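Local structure of RavA (Legionella pneumophila str. Paris, 6WO6) at residues R47-C52 with F82-V87; D268-F273 with Q300-K305. The protein is a Legionella pneumophila effector, probably delivered into the host cell during infection, of unknown molecular activity. The protein carries 2 engineered substitutions. All blocks are in the same frame, centred on the assembly; numbering follows the deposited sequence.

Interaction 1 (R47-C52 with F82-V87); sequences RLVLEC and FQAYQV
Val-49, near the C-terminal end of helix 38-51, sets its forked side chain against the methyl of Ala-84 and the Ala-84–Tyr-85 peptide in helix 77-92. The apolar part of the contact comes from CG2. This methyl lies 3.7 Å from Ala-84 CB, while the main stem of the valine also stands close, Val-49 CB being 4.0 Å from the same Ala-84 CB. Alanine suits this position because its single methyl lets the opposing helix come near: the CA atoms of Val-49 and Tyr-85 are 6.0 Å apart. Of the Tyr-85 side chain, CB alone comes near, 4.2 Å from Val-49 CG2. With CG roughly anti to its backbone N (chi1 166°), the phenol ring of Tyr-85 is carried off to lie among Leu-57, Ala-61 and Ile-64 of helix 54-66.

A second set of contacts joins methyl to main chain. CG1 of Val-49 sits 3.6 Å from Ala-84 O, and CG2 is 3.5 Å from Tyr-85 N, so the two methyls rest side by side against the peptide, CG1 over the carbonyl oxygen and CG2 over the nitrogen. These are van der Waals contacts, and a beta-branched residue suits the place, since it has a methyl for each of these two atoms.

Polar bonding between the two helices is supplied just beyond the segment, where Lys-88 NZ of helix 77-92 donates hydrogen bonds to Val-49 O in the last turn of helix 38-51 and to Cys-52 O just beyond it. The lysine charge there would probably also be favourable to the helix dipole. Leu-122 of helix 120-127 and Phe-119 cover Ala-84 from outside the pair. This close helix-helix packing, a valine against an alanine, lies buried in the N-terminal part of an all-helical protein.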
loop_
_atom_site.group_PDB
_atom_site.type_symbol
_atom_site.label_atom_id
_atom_site.label_comp_id
_atom_site.label_asym_id
_atom_site.label_seq_id
_atom_site.Cartn_x
_atom_site.Cartn_y
_atom_site.Cartn_z
ATOM N N ARG A 47 4.003 28.261 11.352
ATOM C CA ARG A 47 3.534 27.687 12.612
ATOM C C ARG A 47 2.020 27.819 12.750
ATOM O O ARG A 47 1.333 26.869 13.159
ATOM C CB ARG A 47 4.239 28.358 13.789
ATOM C CG ARG A 47 5.749 28.185 13.793
ATOM C CD ARG A 47 6.364 29.023 14.892
ATOM N NE ARG A 47 5.722 28.763 16.176
ATOM C CZ ARG A 47 5.635 29.652 17.160
ATOM N NH1 ARG A 47 6.140 30.868 17.005
ATOM N NH2 ARG A 47 5.033 29.327 18.294
ATOM N N LEU A 48 1.490 28.996 12.410
ATOM C CA LEU A 48 0.055 29.241 12.457
ATOM C C LEU A 48 -0.710 28.218 11.626
ATOM O O LEU A 48 -1.764 27.725 12.044
ATOM C CB LEU A 48 -0.209 30.669 11.971
ATOM C CG LEU A 48 -1.589 31.319 11.925
ATOM C CD1 LEU A 48 -2.355 31.041 13.183
ATOM C CD2 LEU A 48 -1.424 32.823 11.741
ATOM N N VAL A 49 -0.180 27.869 10.453
ATOM C CA VAL A 49 -0.869 26.909 9.597
ATOM C C VAL A 49 -0.658 25.477 10.087
ATOM O O VAL A 49 -1.558 24.636 9.964
ATOM C CB VAL A 49 -0.415 27.104 8.136
ATOM C CG1 VAL A 49 -0.368 25.789 7.389
ATOM C CG2 VAL A 49 -1.348 28.069 7.429
ATOM N N LEU A 50 0.507 25.179 10.667
ATOM C CA LEU A 50 0.751 23.842 11.201
ATOM C C LEU A 50 -0.219 23.516 12.326
ATOM O O LEU A 50 -0.844 22.449 12.332
ATOM C CB LEU A 50 2.194 23.723 11.691
ATOM C CG LEU A 50 3.231 23.292 10.656
ATOM C CD1 LEU A 50 4.633 23.644 11.124
ATOM C CD2 LEU A 50 3.118 21.801 10.394
ATOM N N GLU A 51 -0.371 24.431 13.287
ATOM C CA GLU A 51 -1.199 24.137 14.452
ATOM C C GLU A 51 -2.687 24.059 14.138
ATOM O O GLU A 51 -3.453 23.589 14.987
ATOM C CB GLU A 51 -0.965 25.178 15.542
ATOM C CG GLU A 51 0.424 25.138 16.140
ATOM C CD GLU A 51 0.542 26.023 17.358
ATOM O OE1 GLU A 51 1.594 25.975 18.029
ATOM O OE2 GLU A 51 -0.426 26.762 17.643
ATOM N N CYS A 52 -3.117 24.496 12.960
ATOM C CA CYS A 52 -4.532 24.461 12.612
ATOM C C CYS A 52 -4.959 23.034 12.290
ATOM O O CYS A 52 -4.418 22.435 11.354
ATOM C CB CYS A 52 -4.805 25.366 11.422
ATOM S SG CYS A 52 -6.476 25.241 10.770
ATOM N N PHE A 82 -1.560 33.147 3.365
ATOM C CA PHE A 82 -2.332 32.476 2.327
ATOM C C PHE A 82 -1.494 31.429 1.605
ATOM O O PHE A 82 -1.987 30.334 1.306
ATOM C CB PHE A 82 -2.893 33.492 1.333
ATOM C CG PHE A 82 -3.916 32.912 0.400
ATOM C CD1 PHE A 82 -5.190 32.608 0.855
ATOM C CD2 PHE A 82 -3.603 32.662 -0.926
ATOM C CE1 PHE A 82 -6.136 32.068 0.005
ATOM C CE2 PHE A 82 -4.546 32.123 -1.782
ATOM C CZ PHE A 82 -5.815 31.825 -1.316
ATOM N N GLN A 83 -0.223 31.736 1.323
ATOM C CA GLN A 83 0.638 30.741 0.687
ATOM C C GLN A 83 0.836 29.524 1.588
ATOM O O GLN A 83 0.856 28.380 1.108
ATOM C CB GLN A 83 1.980 31.368 0.313
ATOM C CG GLN A 83 1.907 32.327 -0.865
ATOM C CD GLN A 83 3.239 33.000 -1.155
ATOM O OE1 GLN A 83 3.968 32.599 -2.063
ATOM N NE2 GLN A 83 3.558 34.035 -0.385
ATOM N N ALA A 84 0.974 29.745 2.899
ATOM C CA ALA A 84 1.130 28.625 3.822
ATOM C C ALA A 84 -0.132 27.767 3.868
ATOM O O ALA A 84 -0.052 26.526 3.861
ATOM C CB ALA A 84 1.481 29.142 5.216
ATOM N N TYR A 85 -1.304 28.411 3.927
ATOM C CA TYR A 85 -2.555 27.663 3.854
ATOM C C TYR A 85 -2.637 26.865 2.562
ATOM O O TYR A 85 -3.121 25.730 2.561
ATOM C CB TYR A 85 -3.759 28.599 3.971
ATOM C CG TYR A 85 -5.064 27.932 3.575
ATOM C CD1 TYR A 85 -5.747 27.112 4.464
ATOM C CD2 TYR A 85 -5.605 28.112 2.306
ATOM C CE1 TYR A 85 -6.933 26.493 4.106
ATOM C CE2 TYR A 85 -6.789 27.497 1.938
ATOM C CZ TYR A 85 -7.450 26.688 2.842
ATOM O OH TYR A 85 -8.630 26.076 2.481
ATOM N N GLN A 86 -2.186 27.450 1.449
ATOM C CA GLN A 86 -2.198 26.738 0.175
ATOM C C GLN A 86 -1.346 25.478 0.247
ATOM O O GLN A 86 -1.772 24.399 -0.184
ATOM C CB GLN A 86 -1.705 27.658 -0.942
ATOM C CG GLN A 86 -2.713 28.703 -1.381
ATOM C CD GLN A 86 -3.852 28.105 -2.180
ATOM O OE1 GLN A 86 -3.720 27.860 -3.379
ATOM N NE2 GLN A 86 -4.976 27.864 -1.518
ATOM N N VAL A 87 -0.134 25.605 0.791
ATOM C CA VAL A 87 0.750 24.447 0.926
ATOM C C VAL A 87 0.066 23.341 1.723
ATOM O O VAL A 87 -0.027 22.187 1.273
ATOM C CB VAL A 87 2.085 24.860 1.573
ATOM C CG1 VAL A 87 2.920 23.628 1.897
ATOM C CG2 VAL A 87 2.848 25.801 0.657
#

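Interaction 2 (D268-F273 with Q300-K305); sequences DNPEQF and QAIGEK
A proline at the start of the short, weakly bonded helix 270-275 packs against the end of helix 299-304, joining two elements in the C-terminal part of this all-alpha protein. Proline suits the beginning of a helix, where its missing N-H costs no bond, and here its ring is also the apolar contact surface. Pro-270 CB meets Ile-302 CG2 at 3.6 Å, the ring and the isoleucine chain meeting at a slant. The isoleucine presents that methyl because CG2 is anti to its backbone N, with CG1 lying beside the N instead (chi1 -58°). Leu-265 of helix 246-265 covers the proline, and Leu-266 touches Ile-302.

The solvent-side half of the contact belongs to Lys-305, whose aliphatic chain runs across the proline ring at about a right angle, with Lys-305 CB 3.7 Å from Pro-270 CD. Farther along, Lys-305 CD reaches 3.4 Å from Asp-268 O. No salt bridge forms with the carboxylate, since Asp-268 OD1 is 5.8 Å from Lys-305 NZ, although the opposite charges may attract weakly. The chain instead bends at its last torsion (chi4 69°), returning NZ to Ala-301 O in a weak 3.5 Å hydrogen bond.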
loop_
_atom_site.group_PDB
_atom_site.type_symbol
_atom_site.label_atom_id
_atom_site.label_comp_id
_atom_site.label_asym_id
_atom_site.label_seq_id
_atom_site.Cartn_x
_atom_site.Cartn_y
_atom_site.Cartn_z
ATOM N N ASP A 268 4.344 -46.289 -3.201
ATOM C CA ASP A 268 4.071 -47.691 -3.499
ATOM C C ASP A 268 2.613 -48.080 -3.296
ATOM O O ASP A 268 2.141 -49.028 -3.935
ATOM C CB ASP A 268 4.956 -48.596 -2.638
ATOM C CG ASP A 268 6.424 -48.476 -2.987
ATOM O OD1 ASP A 268 6.743 -48.350 -4.188
ATOM O OD2 ASP A 268 7.259 -48.505 -2.059
ATOM N N ASN A 269 1.886 -47.377 -2.423
ATOM C CA ASN A 269 0.490 -47.678 -2.110
ATOM C C ASN A 269 -0.378 -46.451 -2.374
ATOM O O ASN A 269 -0.827 -45.782 -1.431
ATOM C CB ASN A 269 0.340 -48.137 -0.661
ATOM C CG ASN A 269 0.228 -49.644 -0.531
ATOM O OD1 ASN A 269 -0.838 -50.222 -0.761
ATOM N ND2 ASN A 269 1.327 -50.289 -0.152
ATOM N N PRO A 270 -0.648 -46.135 -3.645
ATOM C CA PRO A 270 -1.474 -44.951 -3.945
ATOM C C PRO A 270 -2.855 -44.988 -3.313
ATOM O O PRO A 270 -3.444 -43.924 -3.081
ATOM C CB PRO A 270 -1.557 -44.968 -5.478
ATOM C CG PRO A 270 -0.338 -45.707 -5.913
ATOM C CD PRO A 270 -0.133 -46.770 -4.871
ATOM N N GLU A 271 -3.387 -46.181 -3.027
ATOM C CA GLU A 271 -4.693 -46.282 -2.381
ATOM C C GLU A 271 -4.708 -45.579 -1.029
ATOM O O GLU A 271 -5.730 -44.998 -0.643
ATOM C CB GLU A 271 -5.084 -47.757 -2.234
ATOM C CG GLU A 271 -6.284 -48.017 -1.335
ATOM C CD GLU A 271 -5.879 -48.333 0.092
ATOM O OE1 GLU A 271 -4.723 -48.760 0.301
ATOM O OE2 GLU A 271 -6.713 -48.152 1.004
ATOM N N GLN A 272 -3.583 -45.611 -0.303
ATOM C CA GLN A 272 -3.496 -44.902 0.971
ATOM C C GLN A 272 -3.752 -43.410 0.802
ATOM O O GLN A 272 -4.222 -42.751 1.737
ATOM C CB GLN A 272 -2.126 -45.127 1.610
ATOM C CG GLN A 272 -1.793 -46.581 1.880
ATOM C CD GLN A 272 -0.403 -46.754 2.460
ATOM O OE1 GLN A 272 0.393 -45.811 2.492
ATOM N NE2 GLN A 272 -0.104 -47.963 2.923
ATOM N N PHE A 273 -3.449 -42.858 -0.374
ATOM C CA PHE A 273 -3.741 -41.452 -0.619
ATOM C C PHE A 273 -5.240 -41.183 -0.575
ATOM O O PHE A 273 -5.673 -40.126 -0.102
ATOM C CB PHE A 273 -3.162 -41.019 -1.963
ATOM C CG PHE A 273 -3.498 -39.603 -2.336
ATOM C CD1 PHE A 273 -2.792 -38.543 -1.786
ATOM C CD2 PHE A 273 -4.518 -39.330 -3.231
ATOM C CE1 PHE A 273 -3.095 -37.234 -2.126
ATOM C CE2 PHE A 273 -4.828 -38.024 -3.573
ATOM C CZ PHE A 273 -4.115 -36.975 -3.019
ATOM N N GLN A 300 -0.284 -44.832 -15.461
ATOM C CA GLN A 300 -0.282 -46.276 -15.667
ATOM C C GLN A 300 0.324 -47.009 -14.476
ATOM O O GLN A 300 -0.178 -48.064 -14.073
ATOM C CB GLN A 300 0.467 -46.633 -16.951
ATOM C CG GLN A 300 0.042 -47.971 -17.539
ATOM C CD GLN A 300 1.139 -48.630 -18.345
ATOM O OE1 GLN A 300 2.269 -48.768 -17.876
ATOM N NE2 GLN A 300 0.813 -49.044 -19.564
ATOM N N ALA A 301 1.406 -46.472 -13.903
ATOM C CA ALA A 301 2.009 -47.105 -12.733
ATOM C C ALA A 301 1.037 -47.124 -11.560
ATOM O O ALA A 301 0.910 -48.137 -10.862
ATOM C CB ALA A 301 3.303 -46.387 -12.351
ATOM N N ILE A 302 0.329 -46.015 -11.341
ATOM C CA ILE A 302 -0.669 -45.960 -10.278
ATOM C C ILE A 302 -1.819 -46.921 -10.569
ATOM O O ILE A 302 -2.284 -47.646 -9.678
ATOM C CB ILE A 302 -1.160 -44.514 -10.098
ATOM C CG1 ILE A 302 0.024 -43.598 -9.781
ATOM C CG2 ILE A 302 -2.205 -44.434 -9.001
ATOM C CD1 ILE A 302 -0.308 -42.118 -9.816
ATOM N N GLY A 303 -2.292 -46.947 -11.818
ATOM C CA GLY A 303 -3.352 -47.876 -12.177
ATOM C C GLY A 303 -2.958 -49.324 -11.956
ATOM O O GLY A 303 -3.791 -50.155 -11.585
ATOM N N GLU A 304 -1.682 -49.645 -12.182
ATOM C CA GLU A 304 -1.199 -50.996 -11.911
ATOM C C GLU A 304 -1.099 -51.257 -10.413
ATOM O O GLU A 304 -1.391 -52.366 -9.947
ATOM C CB GLU A 304 0.155 -51.225 -12.583
ATOM C CG GLU A 304 0.111 -51.233 -14.099
ATOM C CD GLU A 304 1.441 -51.634 -14.707
ATOM O OE1 GLU A 304 1.442 -52.222 -15.811
ATOM O OE2 GLU A 304 2.486 -51.369 -14.076
ATOM N N LYS A 305 -0.681 -50.251 -9.642
ATOM C CA LYS A 305 -0.652 -50.387 -8.190
ATOM C C LYS A 305 -2.041 -50.341 -7.561
ATOM O O LYS A 305 -2.144 -50.459 -6.334
ATOM C CB LYS A 305 0.228 -49.298 -7.571
ATOM C CG LYS A 305 1.694 -49.355 -7.977
ATOM C CD LYS A 305 2.498 -48.285 -7.245
ATOM C CE LYS A 305 3.904 -48.148 -7.811
ATOM N NZ LYS A 305 3.891 -47.565 -9.180
#

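Interactions 1 and 2 lie on opposite sides of the centre of one elongated, strand-free chain, with centres 75 Å apart and nearest atoms about 59 Å apart. They come in series: 47-52 pairs with 82-87 near the N-terminus before the chain passes through a long run of helices to 268-273 and 300-305. They share no helix. Interaction 1 joins helices 38-51 and 77-92, and interaction 2 joins helices 270-275 and 299-304. Each joins elements about 30 residues apart in sequence, so both are local contacts, in separate parts of the chain. The first is buried, whereas the second is partly open to solvent.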